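Local coordinates for replication initiator A family protein (Staphylococcus aureus CA-347, PDB 4PT7) that initiates replication of staphylococcal multiresistance plasmids, probably by binding the replication origin through its winged-helix N-terminal domain and assembling there, at residues I38-L43 / L108-P113. Residues are numbered along the deposited sequence; the frame is centred on the assembly and turned at random.
Sequences IAYAIL and LYLMKP
Tyr40 and Leu110 meet where helix 34-52 passes the end of strand 107-110, a compact example of how one tyrosine can tie a helix to a strand by both its ring and its hydroxyl. The phenol ring extends from the helix toward residues 108-113 because CG stands anti to the backbone N (chi1 178°). Two different approaches are then made to that ring. Leu110 crosses it at a slant, with CD1 above one face, displaced toward the rim, and CD2 3.3 Å from CE1 of Tyr40. At the ring edge, near its plane, lies the carbonyl oxygen of Met111, which accepts a hydrogen bond of 2.7 Å from Tyr40 OH. The C=O...O angle is 135° and the donor is tilted 30° from the carbonyl plane, so the hydroxyl comes from beside the carbonyl and out of its plane. CD of Pro113 comes within 3.4 Å of the same OH, the two side chains crossing at about a right angle. Leu43 sets CB 4.1 Å from CD1 of Leu110, so the same methyl lies over the ring and also against the helix backbone. Phe23 adds an edge-to-face ring contact to Tyr40, while NZ of Lys112 forms a salt bridge with Glu10 of the second subunit. Paired with strand 95-98, strand 107-110 completes a beta-hairpin packed against the helices, consistent with the wing of a winged-helix domain.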
# COMPACT_ATOMS: atom_id res chain seq x y z
N ILE B 38 6.72 7.04 9.42
CA ILE B 38 6.33 5.81 10.08
C ILE B 38 7.35 4.70 9.76
O ILE B 38 7.84 4.03 10.68
CB ILE B 38 4.90 5.42 9.66
CG1 ILE B 38 3.91 6.39 10.33
CG2 ILE B 38 4.59 3.98 10.05
CD1 ILE B 38 2.48 6.26 9.87
N ALA B 39 7.68 4.53 8.49
CA ALA B 39 8.65 3.52 8.09
C ALA B 39 9.95 3.72 8.87
O ALA B 39 10.55 2.75 9.34
CB ALA B 39 8.93 3.62 6.59
N TYR B 40 10.38 4.97 9.00
CA TYR B 40 11.61 5.27 9.72
C TYR B 40 11.49 4.73 11.15
O TYR B 40 12.41 4.07 11.65
CB TYR B 40 11.85 6.78 9.77
CG TYR B 40 13.08 7.18 10.55
CD1 TYR B 40 14.32 7.35 9.92
CD2 TYR B 40 13.02 7.35 11.94
CE1 TYR B 40 15.47 7.67 10.66
CE2 TYR B 40 14.15 7.67 12.69
CZ TYR B 40 15.37 7.83 12.04
OH TYR B 40 16.49 8.10 12.78
N ALA B 41 10.35 4.99 11.78
CA ALA B 41 10.14 4.54 13.15
C ALA B 41 10.13 3.02 13.27
O ALA B 41 10.61 2.47 14.25
CB ALA B 41 8.84 5.13 13.69
N ILE B 42 9.59 2.34 12.26
CA ILE B 42 9.55 0.89 12.28
C ILE B 42 10.97 0.33 12.11
O ILE B 42 11.35 -0.61 12.81
CB ILE B 42 8.63 0.33 11.18
CG1 ILE B 42 7.19 0.77 11.45
CG2 ILE B 42 8.74 -1.19 11.14
CD1 ILE B 42 6.17 0.19 10.49
N LEU B 43 11.75 0.90 11.20
CA LEU B 43 13.11 0.42 11.02
C LEU B 43 13.95 0.69 12.28
O LEU B 43 14.86 -0.08 12.61
CB LEU B 43 13.76 1.07 9.80
CG LEU B 43 13.19 0.67 8.44
CD1 LEU B 43 13.90 1.43 7.32
CD2 LEU B 43 13.35 -0.83 8.23
N LEU B 108 21.62 -1.54 4.19
CA LEU B 108 20.95 -0.30 4.59
C LEU B 108 21.38 0.15 5.98
O LEU B 108 21.37 -0.63 6.94
CB LEU B 108 19.42 -0.46 4.57
CG LEU B 108 18.67 -0.32 3.24
CD1 LEU B 108 19.17 -1.36 2.26
CD2 LEU B 108 17.17 -0.49 3.48
N TYR B 109 21.76 1.42 6.09
CA TYR B 109 22.17 2.01 7.36
C TYR B 109 21.16 3.09 7.72
O TYR B 109 21.05 4.10 7.02
CB TYR B 109 23.54 2.68 7.27
CG TYR B 109 24.72 1.74 7.32
CD1 TYR B 109 25.31 1.26 6.15
CD2 TYR B 109 25.28 1.36 8.54
CE1 TYR B 109 26.42 0.42 6.20
CE2 TYR B 109 26.38 0.52 8.60
CZ TYR B 109 26.95 0.06 7.43
OH TYR B 109 28.04 -0.78 7.47
N LEU B 110 20.42 2.87 8.80
CA LEU B 110 19.46 3.87 9.25
C LEU B 110 20.34 4.92 9.93
O LEU B 110 21.34 4.56 10.56
CB LEU B 110 18.50 3.28 10.27
CG LEU B 110 17.01 3.62 10.13
CD1 LEU B 110 16.39 3.71 11.52
CD2 LEU B 110 16.82 4.91 9.39
N MET B 111 19.97 6.19 9.81
CA MET B 111 20.74 7.28 10.41
C MET B 111 19.89 8.13 11.36
O MET B 111 18.68 8.24 11.19
CB MET B 111 21.30 8.17 9.31
CG MET B 111 22.04 7.43 8.22
SD MET B 111 23.52 6.61 8.82
CE MET B 111 24.59 8.04 8.94
N LYS B 112 20.54 8.72 12.35
CA LYS B 112 19.86 9.59 13.30
C LYS B 112 19.62 10.94 12.63
O LYS B 112 20.40 11.37 11.79
CB LYS B 112 20.72 9.74 14.58
CG LYS B 112 20.78 8.44 15.38
CD LYS B 112 22.02 8.31 16.26
CE LYS B 112 22.02 9.27 17.42
NZ LYS B 112 23.25 9.07 18.26
N PRO B 113 18.51 11.60 12.98
CA PRO B 113 18.17 12.90 12.41
C PRO B 113 19.09 14.01 12.89
O PRO B 113 19.89 13.83 13.81
CB PRO B 113 16.74 13.11 12.86
CG PRO B 113 16.70 12.42 14.18
CD PRO B 113 17.43 11.14 13.87